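Local atomic coordinates of putative iron-uptake ABC transport system,periplasmic iron-binding protein (Campylobacter jejuni, PDB entry 3E13), a protein that binds ferric iron in the periplasm and probably delivers it to an ABC transporter for uptake into the cell. Residues N5-R10 with S45-N50; A53-T58 with D248-F253; T65-K68 with L72-P75. All blocks are in the same frame, centred on the assembly; numbering follows the deposited sequence.

Contact 1: residues N5-R10 with S45-N50; sequences NIYSAR and SLEGSN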
ATOM      1  N   ASN A   5      17.784   8.613  10.717  1.00 10.86           N
ATOM      2  CA  ASN A   5      18.016   7.814   9.533  1.00 11.88           C
ATOM      3  C   ASN A   5      16.784   6.980   9.146  1.00 11.10           C
ATOM      4  O   ASN A   5      16.382   6.101   9.905  1.00 11.35           O
ATOM      5  CB  ASN A   5      19.216   6.917   9.809  1.00 11.29           C
ATOM      6  CG  ASN A   5      20.507   7.744  10.039  1.00 14.54           C
ATOM      7  OD1 ASN A   5      20.802   8.644   9.247  1.00 18.29           O
ATOM      8  ND2 ASN A   5      21.240   7.448  11.091  1.00 17.19           N
ATOM      9  N   ILE A   6      16.144   7.334   8.033  1.00 11.03           N
ATOM     10  CA  ILE A   6      14.923   6.684   7.578  1.00 11.08           C
ATOM     11  C   ILE A   6      15.216   5.808   6.369  1.00 11.45           C
ATOM     12  O   ILE A   6      15.778   6.297   5.394  1.00 11.75           O
ATOM     13  CB  ILE A   6      13.887   7.750   7.194  1.00 11.83           C
ATOM     14  CG1 ILE A   6      13.559   8.586   8.428  1.00 12.54           C
ATOM     15  CG2 ILE A   6      12.667   7.091   6.536  1.00 11.53           C
ATOM     16  CD1 ILE A   6      12.446   9.619   8.246  1.00 12.71           C
ATOM     17  N   TYR A   7      14.848   4.536   6.463  1.00 10.76           N
ATOM     18  CA  TYR A   7      14.817   3.601   5.350  1.00  9.96           C
ATOM     19  C   TYR A   7      13.337   3.486   4.935  1.00  9.30           C
ATOM     20  O   TYR A   7      12.535   3.011   5.706  1.00 10.99           O
ATOM     21  CB  TYR A   7      15.324   2.223   5.801  1.00 11.72           C
ATOM     22  CG  TYR A   7      16.837   2.051   5.889  1.00 10.62           C
ATOM     23  CD1 TYR A   7      17.688   3.122   5.970  1.00 12.27           C
ATOM     24  CD2 TYR A   7      17.369   0.803   6.025  1.00 11.19           C
ATOM     25  CE1 TYR A   7      19.107   2.943   6.104  1.00 13.77           C
ATOM     26  CE2 TYR A   7      18.754   0.601   6.147  1.00 11.10           C
ATOM     27  CZ  TYR A   7      19.606   1.670   6.210  1.00 14.16           C
ATOM     28  OH  TYR A   7      20.972   1.455   6.393  1.00 12.43           O
ATOM     29  N   SER A   8      13.016   3.914   3.722  1.00 10.29           N
ATOM     30  CA  SER A   8      11.643   4.013   3.262  1.00 10.26           C
ATOM     31  C   SER A   8      11.362   3.326   1.956  1.00  9.95           C
ATOM     32  O   SER A   8      12.065   3.537   0.967  1.00 10.56           O
ATOM     33  CB  SER A   8      11.232   5.469   3.142  1.00 10.94           C
ATOM     34  OG  SER A   8       9.892   5.538   2.616  1.00 11.89           O
ATOM     35  N   ALA A   9      10.332   2.481   1.962  1.00  9.85           N
ATOM     36  CA  ALA A   9       9.827   1.849   0.774  1.00  9.24           C
ATOM     37  C   ALA A   9       8.599   2.575   0.210  1.00 10.76           C
ATOM     38  O   ALA A   9       7.985   2.098  -0.713  1.00 11.31           O
ATOM     39  CB  ALA A   9       9.536   0.359   1.022  1.00 10.34           C
ATOM     40  N   ARG A  10       8.260   3.725   0.788  1.00 10.71           N
ATOM     41  CA  ARG A  10       7.337   4.659   0.147  1.00 10.51           C
ATOM     42  C   ARG A  10       8.024   5.237  -1.112  1.00 11.55           C
ATOM     43  O   ARG A  10       9.235   5.016  -1.339  1.00 11.75           O
ATOM     44  CB  ARG A  10       6.863   5.733   1.125  1.00 10.18           C
ATOM     45  CG  ARG A  10       5.814   5.206   2.068  1.00 11.08           C
ATOM     46  CD  ARG A  10       5.346   6.212   3.100  1.00 13.67           C
ATOM     47  NE  ARG A  10       4.767   7.425   2.535  1.00 11.08           N
ATOM     48  CZ  ARG A  10       3.424   7.607   2.284  1.00  9.65           C
ATOM     49  NH1 ARG A  10       2.522   6.653   2.527  1.00 10.55           N
ATOM     50  NH2 ARG A  10       3.020   8.791   1.812  1.00  9.82           N
ATOM     51  N   SER A  45      18.647  -6.699   7.698  1.00 11.99           N
ATOM     52  CA  SER A  45      19.097  -7.996   8.220  1.00 13.30           C
ATOM     53  C   SER A  45      20.609  -8.122   8.218  1.00 12.90           C
ATOM     54  O   SER A  45      21.156  -8.552   9.237  1.00 13.87           O
ATOM     55  CB  SER A  45      18.455  -9.183   7.485  1.00 14.05           C
ATOM     56  OG  SER A  45      17.058  -9.246   7.758  1.00 17.35           O
ATOM     57  N   LEU A  46      21.250  -7.784   7.093  1.00 13.67           N
ATOM     58  CA  LEU A  46      22.711  -7.859   6.982  1.00 13.72           C
ATOM     59  C   LEU A  46      23.428  -6.842   7.853  1.00 13.92           C
ATOM     60  O   LEU A  46      24.461  -7.140   8.438  1.00 15.55           O
ATOM     61  CB  LEU A  46      23.148  -7.731   5.522  1.00 13.13           C
ATOM     62  CG  LEU A  46      22.794  -8.974   4.707  1.00 13.04           C
ATOM     63  CD1 LEU A  46      22.876  -8.637   3.232  1.00 15.84           C
ATOM     64  CD2 LEU A  46      23.630 -10.227   5.098  1.00 15.22           C
ATOM     65  N   GLU A  47      22.875  -5.631   7.976  1.00 13.69           N
ATOM     66  CA  GLU A  47      23.493  -4.572   8.753  1.00 13.04           C
ATOM     67  C   GLU A  47      23.330  -4.844  10.240  1.00 15.12           C
ATOM     68  O   GLU A  47      24.222  -4.532  11.026  1.00 15.74           O
ATOM     69  CB  GLU A  47      22.889  -3.205   8.366  1.00 12.79           C
ATOM     70  CG  GLU A  47      23.267  -2.752   6.953  1.00 11.46           C
ATOM     71  CD  GLU A  47      22.612  -1.451   6.511  1.00 15.70           C
ATOM     72  OE1 GLU A  47      21.772  -0.899   7.252  1.00 13.04           O
ATOM     73  OE2 GLU A  47      22.936  -0.993   5.406  1.00 16.58           O
ATOM     74  N   GLY A  48      22.198  -5.469  10.602  1.00 15.65           N
ATOM     75  CA  GLY A  48      21.916  -5.887  11.959  1.00 16.79           C
ATOM     76  C   GLY A  48      22.000  -4.729  12.939  1.00 17.78           C
ATOM     77  O   GLY A  48      21.588  -3.586  12.644  1.00 16.06           O
ATOM     78  N   SER A  49      22.595  -5.002  14.093  1.00 19.81           N
ATOM     79  CA  SER A  49      22.708  -4.006  15.146  1.00 22.14           C
ATOM     80  C   SER A  49      23.553  -2.805  14.745  1.00 22.76           C
ATOM     81  O   SER A  49      23.389  -1.711  15.314  1.00 25.78           O
ATOM     82  CB  SER A  49      23.239  -4.659  16.435  1.00 23.00           C
ATOM     83  OG  SER A  49      24.568  -5.080  16.260  1.00 25.81           O
ATOM     84  N   ASN A  50      24.404  -2.992  13.741  1.00 23.82           N
ATOM     85  CA  ASN A  50      25.259  -1.936  13.201  1.00 25.01           C
ATOM     86  C   ASN A  50      24.577  -0.988  12.254  1.00 23.69           C
ATOM     87  O   ASN A  50      25.183  -0.025  11.815  1.00 24.04           O
ATOM     88  CB  ASN A  50      26.449  -2.543  12.461  1.00 26.17           C
ATOM     89  CG  ASN A  50      27.494  -3.079  13.414  1.00 31.19           C
ATOM     90  OD1 ASN A  50      27.604  -4.283  13.620  1.00 39.18           O
ATOM     91  ND2 ASN A  50      28.275  -2.171  14.004  1.00 39.14           N
TER
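A single side-chain hydrogen bond, from Tyr7 on strand 3-8 to Glu47 at the end of helix 37-47, joins an inner strand of the sheet to the helix lying over it. The two backbones are far apart, with 12.4 Å between the CA atoms of Tyr7 and Glu47, and only long side chains coming from opposite directions can span the gap. Tyr7 OH donates to Glu47 OE1 at 2.6 Å, a short bond that uses the syn lone pair of the carboxylate oxygen. OE1 lies at the edge of the phenol ring, near its plane, while the ring and carboxylate planes stand 68° apart. Beyond CG the Glu47 chain runs extended (chi2 176°), which carries the carboxylate outward to the hydroxyl. Tyrosine suits the strand position because its ring can be buried while its hydroxyl reaches a polar partner. The carboxylate has three partners: besides Tyr7, Ser51 OG also bonds OE1, and Arg43, one turn back on the helix, forms a salt bridge with OE2. Those partners should favour the charged form of Glu47 and fix its rotation. Gly48, with positive phi, turns the chain out of the helix directly after the glutamate. Around the bond, the Tyr7 ring packs on Leu40, Arg43 and Leu44 of helix 37-47 and on Thr33 of strand 29-34, while its backbone pairs with Ile55 of strand 55-58.

Contact 2: residues A53-T58 with D248-F253; sequences ADIFIT and DAAKKF
Ala250 and Phe253 of helix 247-257 meet Asp54, Ile55 and Ile57 on and just before strand 55-58. At the first residue, Asp248, the carboxylate takes no part in the contact but receives Lys252 NZ one turn later, with Asp248 OD1 at 2.9 Å in a salt bridge on the exposed face of the helix. Ala250 is where the backbones come nearest, its CA 6.1 Å from that of Asp54. Its methyl faces the strand and sits against the end of Ile55, with CB 3.7 Å from Ile55 CD1; CD1 also lies against the carbonyl oxygen of Ala250. A small side chain suits this close approach. Ile55 CG1 stands beside its own backbone N (chi1 -71°), and a second bend (chi2 -78°) turns CD1 onto the helix. Phe253, three residues beyond Ala250, closes the contact: its CG is anti to the backbone N (chi1 -172°), and CE2 of Phe253 lies 4.0 Å from Ile57 CD1, the two side chains crossing at about a right angle. The same ring meets Phe22 edge-to-face and touches Leu4, Ile6 and Ile238. Asp54, beside this apolar patch, directs its carboxylate to Asn5 N, Ser244 and Asn246. With no hydrogen bond between the segments, the contact rests on close apolar fit: branched strand residues against alanine and phenylalanine, with the helix's charges kept on its outer side.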
ATOM      1  N   ALA A  53      20.167   2.784  10.464  1.00 12.96           N
ATOM      2  CA  ALA A  53      18.711   3.030  10.441  1.00 12.73           C
ATOM      3  C   ALA A  53      18.132   3.271  11.800  1.00 11.21           C
ATOM      4  O   ALA A  53      18.412   2.560  12.783  1.00 13.08           O
ATOM      5  CB  ALA A  53      17.978   1.862   9.780  1.00 12.59           C
ATOM      6  N   ASP A  54      17.215   4.248  11.866  1.00  9.99           N
ATOM      7  CA  ASP A  54      16.358   4.484  13.004  1.00 10.51           C
ATOM      8  C   ASP A  54      14.884   4.116  12.752  1.00  9.20           C
ATOM      9  O   ASP A  54      14.178   3.731  13.676  1.00 10.84           O
ATOM     10  CB  ASP A  54      16.369   5.971  13.382  1.00  9.86           C
ATOM     11  CG  ASP A  54      17.726   6.449  13.807  1.00  9.75           C
ATOM     12  OD1 ASP A  54      18.233   5.917  14.812  1.00 13.49           O
ATOM     13  OD2 ASP A  54      18.335   7.309  13.167  1.00 11.21           O
ATOM     14  N   ILE A  55      14.468   4.214  11.494  1.00  9.30           N
ATOM     15  CA  ILE A  55      13.060   4.111  11.106  1.00 10.09           C
ATOM     16  C   ILE A  55      12.977   3.287   9.817  1.00  9.80           C
ATOM     17  O   ILE A  55      13.781   3.473   8.882  1.00  9.37           O
ATOM     18  CB  ILE A  55      12.448   5.540  10.899  1.00 10.23           C
ATOM     19  CG1 ILE A  55      12.287   6.287  12.230  1.00 11.20           C
ATOM     20  CG2 ILE A  55      11.181   5.489  10.057  1.00  8.69           C
ATOM     21  CD1 ILE A  55      11.097   5.865  13.040  1.00 11.55           C
ATOM     22  N   PHE A  56      11.941   2.440   9.776  1.00  9.26           N
ATOM     23  CA  PHE A  56      11.549   1.709   8.585  1.00  9.43           C
ATOM     24  C   PHE A  56      10.132   2.162   8.240  1.00  8.95           C
ATOM     25  O   PHE A  56       9.238   2.048   9.043  1.00 10.34           O
ATOM     26  CB  PHE A  56      11.623   0.178   8.843  1.00  9.34           C
ATOM     27  CG  PHE A  56      11.310  -0.696   7.625  1.00  9.02           C
ATOM     28  CD1 PHE A  56      11.785  -0.356   6.346  1.00  9.28           C
ATOM     29  CD2 PHE A  56      10.560  -1.872   7.751  1.00  8.02           C
ATOM     30  CE1 PHE A  56      11.494  -1.119   5.231  1.00 10.09           C
ATOM     31  CE2 PHE A  56      10.312  -2.675   6.649  1.00  9.81           C
ATOM     32  CZ  PHE A  56      10.789  -2.310   5.383  1.00  9.65           C
ATOM     33  N   ILE A  57       9.945   2.703   7.052  1.00 10.52           N
ATOM     34  CA  ILE A  57       8.624   3.082   6.543  1.00 11.32           C
ATOM     35  C   ILE A  57       8.284   2.213   5.326  1.00 10.47           C
ATOM     36  O   ILE A  57       9.137   1.994   4.446  1.00 10.56           O
ATOM     37  CB  ILE A  57       8.565   4.579   6.104  1.00 12.25           C
ATOM     38  CG1 ILE A  57       9.145   5.471   7.137  1.00 14.60           C
ATOM     39  CG2 ILE A  57       7.079   4.969   5.873  1.00 14.92           C
ATOM     40  CD1 ILE A  57       9.127   6.982   6.736  1.00 12.94           C
ATOM     41  N   THR A  58       7.060   1.683   5.294  1.00 10.21           N
ATOM     42  CA  THR A  58       6.590   0.854   4.161  1.00  9.62           C
ATOM     43  C   THR A  58       5.314   1.419   3.602  1.00  9.71           C
ATOM     44  O   THR A  58       4.682   2.320   4.191  1.00  9.55           O
ATOM     45  CB  THR A  58       6.265  -0.574   4.589  1.00 10.50           C
ATOM     46  OG1 THR A  58       5.068  -0.532   5.377  1.00 10.59           O
ATOM     47  CG2 THR A  58       7.379  -1.221   5.403  1.00 11.35           C
ATOM     48  N   ASP A 248      14.917   8.855  20.431  1.00 14.27           N
ATOM     49  CA  ASP A 248      14.020   9.993  20.742  1.00 14.78           C
ATOM     50  C   ASP A 248      13.509  10.646  19.432  1.00 14.09           C
ATOM     51  O   ASP A 248      12.318  10.949  19.261  1.00 12.97           O
ATOM     52  CB  ASP A 248      14.742  11.008  21.625  1.00 16.04           C
ATOM     53  CG  ASP A 248      13.827  12.148  22.049  1.00 17.72           C
ATOM     54  OD1 ASP A 248      14.074  13.279  21.637  1.00 22.68           O
ATOM     55  OD2 ASP A 248      12.811  11.950  22.747  1.00 24.78           O
ATOM     56  N   ALA A 249      14.413  10.879  18.497  1.00 12.90           N
ATOM     57  CA  ALA A 249      14.058  11.453  17.220  1.00 11.93           C
ATOM     58  C   ALA A 249      13.113  10.511  16.461  1.00 11.06           C
ATOM     59  O   ALA A 249      12.192  10.945  15.806  1.00 10.58           O
ATOM     60  CB  ALA A 249      15.322  11.702  16.409  1.00 12.71           C
ATOM     61  N   ALA A 250      13.334   9.205  16.555  1.00 11.52           N
ATOM     62  CA  ALA A 250      12.534   8.245  15.858  1.00 10.48           C
ATOM     63  C   ALA A 250      11.076   8.304  16.350  1.00 10.36           C
ATOM     64  O   ALA A 250      10.162   8.362  15.549  1.00 10.03           O
ATOM     65  CB  ALA A 250      13.109   6.859  16.022  1.00 11.91           C
ATOM     66  N   LYS A 251      10.914   8.351  17.653  1.00 10.60           N
ATOM     67  CA  LYS A 251       9.606   8.397  18.288  1.00 11.00           C
ATOM     68  C   LYS A 251       8.924   9.703  17.938  1.00 12.01           C
ATOM     69  O   LYS A 251       7.713   9.713  17.639  1.00 11.56           O
ATOM     70  CB  LYS A 251       9.712   8.138  19.800  1.00 11.88           C
ATOM     71  CG  LYS A 251      10.211   6.757  20.118  1.00 16.22           C
ATOM     72  CD  LYS A 251      10.377   6.470  21.580  1.00 18.40           C
ATOM     73  CE  LYS A 251      11.204   5.216  21.784  1.00 19.26           C
ATOM     74  NZ  LYS A 251      11.531   5.046  23.286  1.00 20.91           N
ATOM     75  N   LYS A 252       9.684  10.799  17.922  1.00 10.55           N
ATOM     76  CA  LYS A 252       9.155  12.108  17.545  1.00 11.36           C
ATOM     77  C   LYS A 252       8.639  12.092  16.110  1.00 10.59           C
ATOM     78  O   LYS A 252       7.555  12.628  15.805  1.00 11.12           O
ATOM     79  CB  LYS A 252      10.236  13.180  17.711  1.00 12.20           C
ATOM     80  CG  LYS A 252      10.412  13.655  19.137  1.00 17.59           C
ATOM     81  CD  LYS A 252      11.460  14.805  19.182  1.00 20.35           C
ATOM     82  CE  LYS A 252      11.456  15.502  20.543  1.00 25.54           C
ATOM     83  NZ  LYS A 252      11.372  14.445  21.665  1.00 29.74           N
ATOM     84  N   PHE A 253       9.396  11.452  15.243  1.00 10.10           N
ATOM     85  CA  PHE A 253       9.018  11.355  13.847  1.00  9.48           C
ATOM     86  C   PHE A 253       7.744  10.529  13.666  1.00  9.27           C
ATOM     87  O   PHE A 253       6.876  10.907  12.866  1.00  9.37           O
ATOM     88  CB  PHE A 253      10.168  10.785  12.955  1.00  9.70           C
ATOM     89  CG  PHE A 253       9.861  10.869  11.528  1.00 10.32           C
ATOM     90  CD1 PHE A 253      10.061  12.037  10.817  1.00  9.09           C
ATOM     91  CD2 PHE A 253       9.300   9.785  10.870  1.00 11.65           C
ATOM     92  CE1 PHE A 253       9.702  12.131   9.461  1.00 10.60           C
ATOM     93  CE2 PHE A 253       8.959   9.868   9.531  1.00 11.61           C
ATOM     94  CZ  PHE A 253       9.159  11.036   8.842  1.00  9.36           C
TER

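Contact 3: residues T65-K68 with L72-P75; sequences TEAK and LLSP
With chi1 at -50° and CD1 anti to CA, Leu73 spreads its two methyls over the last turns of helix 61-69. CB of Leu72 lies 3.4 Å from Ala67 O, and chi1 of -61° sets CG of Leu72 beside the same oxygen. CD1 of Leu73 lies 3.5 Å from Lys68 N and also touches Lys68 CB; CD2 of Leu73 reaches Ala67 CB at 4.0 Å. The small methyl of Ala67 thus sits against both branches of Leu73, and leucine suits the place because its fork can straddle the helix backbone. The main polar link is between backbones: Leu72 N donates to Ala67 O at 3.1 Å, nearly straight at 158°, though the donor lies somewhat off the carbonyl plane. Water 1 lies 2.8 Å from Lys68 O, to which it can donate, and accepts from Leu73 N at 3.0 Å. The extended chain of Lys68 ends in salt bridges with Asp91 and Asp93. Leu72 meets Leu44 and Ser45 of helix 37-47, and Leu73 packs on Ala239. A short connection thus leads from helix 61-69 into a weakly bonded strand, 73-74, antiparallel to strand 233-241, consistent with the alpha/beta lobes of periplasmic binding proteins.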
ATOM      1  N   THR A  65       5.371  -6.562   9.000  1.00 10.45           N
ATOM      2  CA  THR A  65       5.366  -7.814   9.766  1.00 10.62           C
ATOM      3  C   THR A  65       6.584  -8.684   9.435  1.00 10.90           C
ATOM      4  O   THR A  65       7.106  -9.400  10.312  1.00 12.26           O
ATOM      5  CB  THR A  65       4.070  -8.584   9.596  1.00 13.25           C
ATOM      6  OG1 THR A  65       3.909  -8.930   8.235  1.00 16.23           O
ATOM      7  CG2 THR A  65       2.915  -7.733   9.850  1.00 11.69           C
ATOM      8  N   GLU A  66       7.007  -8.676   8.197  1.00 10.80           N
ATOM      9  CA  GLU A  66       8.237  -9.425   7.808  1.00 10.90           C
ATOM     10  C   GLU A  66       9.407  -8.894   8.621  1.00 10.67           C
ATOM     11  O   GLU A  66      10.193  -9.671   9.182  1.00 12.70           O
ATOM     12  CB  GLU A  66       8.585  -9.265   6.324  1.00 11.92           C
ATOM     13  CG  GLU A  66       7.711 -10.040   5.371  1.00 14.12           C
ATOM     14  CD  GLU A  66       7.996  -9.773   3.914  1.00 18.74           C
ATOM     15  OE1 GLU A  66       8.155 -10.794   3.175  1.00 24.82           O
ATOM     16  OE2 GLU A  66       8.076  -8.587   3.462  1.00 15.43           O
ATOM     17  N   ALA A  67       9.542  -7.571   8.669  1.00  9.73           N
ATOM     18  CA  ALA A  67      10.610  -6.956   9.425  1.00 10.31           C
ATOM     19  C   ALA A  67      10.528  -7.287  10.914  1.00  9.62           C
ATOM     20  O   ALA A  67      11.516  -7.630  11.562  1.00 10.71           O
ATOM     21  CB  ALA A  67      10.659  -5.452   9.135  1.00 10.79           C
ATOM     22  N   LYS A  68       9.327  -7.237  11.471  1.00  9.45           N
ATOM     23  CA  LYS A  68       9.107  -7.616  12.823  1.00  9.25           C
ATOM     24  C   LYS A  68       9.566  -9.049  13.083  1.00 10.68           C
ATOM     25  O   LYS A  68      10.299  -9.313  14.045  1.00 10.22           O
ATOM     26  CB  LYS A  68       7.613  -7.504  13.174  1.00 10.27           C
ATOM     27  CG  LYS A  68       7.325  -7.914  14.604  1.00 10.48           C
ATOM     28  CD  LYS A  68       5.805  -7.934  14.857  1.00 10.92           C
ATOM     29  CE  LYS A  68       5.532  -8.332  16.276  1.00 11.66           C
ATOM     30  NZ  LYS A  68       4.099  -8.605  16.560  1.00 14.32           N
ATOM     31  N   LEU A  72      13.882  -7.275  13.501  1.00  9.74           N
ATOM     32  CA  LEU A  72      14.555  -6.053  13.090  1.00 10.40           C
ATOM     33  C   LEU A  72      13.972  -4.804  13.756  1.00  9.93           C
ATOM     34  O   LEU A  72      14.513  -3.759  13.546  1.00 10.73           O
ATOM     35  CB  LEU A  72      14.423  -5.895  11.569  1.00 10.10           C
ATOM     36  CG  LEU A  72      15.050  -7.020  10.743  1.00 11.59           C
ATOM     37  CD1 LEU A  72      14.746  -6.826   9.307  1.00 10.95           C
ATOM     38  CD2 LEU A  72      16.519  -7.115  10.968  1.00 12.85           C
ATOM     39  N   LEU A  73      12.831  -4.918  14.452  1.00  9.81           N
ATOM     40  CA  LEU A  73      12.139  -3.720  14.935  1.00 11.01           C
ATOM     41  C   LEU A  73      12.115  -3.679  16.462  1.00 11.51           C
ATOM     42  O   LEU A  73      12.441  -4.648  17.131  1.00 12.94           O
ATOM     43  CB  LEU A  73      10.712  -3.683  14.392  1.00 10.11           C
ATOM     44  CG  LEU A  73      10.505  -3.889  12.871  1.00 10.17           C
ATOM     45  CD1 LEU A  73       9.046  -3.868  12.485  1.00 11.06           C
ATOM     46  CD2 LEU A  73      11.226  -2.877  12.090  1.00  9.07           C
ATOM     47  N   SER A  74      11.747  -2.519  17.009  1.00 12.34           N
ATOM     48  CA  SER A  74      11.763  -2.325  18.444  1.00 13.12           C
ATOM     49  C   SER A  74      10.438  -1.689  18.851  1.00 13.02           C
ATOM     50  O   SER A  74       9.934  -0.836  18.121  1.00 12.56           O
ATOM     51  CB  SER A  74      12.863  -1.342  18.749  1.00 15.68           C
ATOM     52  OG  SER A  74      13.470  -1.659  19.948  1.00 24.31           O
ATOM     53  N   PRO A  75       9.893  -2.083  19.989  1.00 11.63           N
ATOM     54  CA  PRO A  75       8.583  -1.538  20.389  1.00 11.08           C
ATOM     55  C   PRO A  75       8.661  -0.099  20.830  1.00 10.82           C
ATOM     56  O   PRO A  75       9.630   0.330  21.457  1.00 12.00           O
ATOM     57  CB  PRO A  75       8.151  -2.449  21.527  1.00 11.75           C
ATOM     58  CG  PRO A  75       9.426  -3.008  22.098  1.00 12.49           C
ATOM     59  CD  PRO A  75      10.400  -3.056  20.969  1.00 12.49           C
TER
HETATM   60  O   HOH W   1      11.342  -7.246  15.618  1.00 10.12           O

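All three contacts tie helices to one mixed sheet, and they lie on the same side of the chain's centre, their own centres about 11 to 12 Å apart. Contact 2 is buried and mainly apolar, with no hydrogen bond across it. The other two are partly buried: contact 1 is a lone side-chain bond, while contact 3 combines a backbone bond and a water with leucine packing. Strands 3-8 and 55-58 run side by side, linking contacts 1 and 2 with a probable hydrogen bond, Asn5 O to Asp54 N, 2.8 Å. Phe56, on strand 55-58, meets contact 3 through Ala67, and Ser45 touches Leu72. Contact 3 is local in sequence, whereas contact 2 spans 190 residues and encloses it.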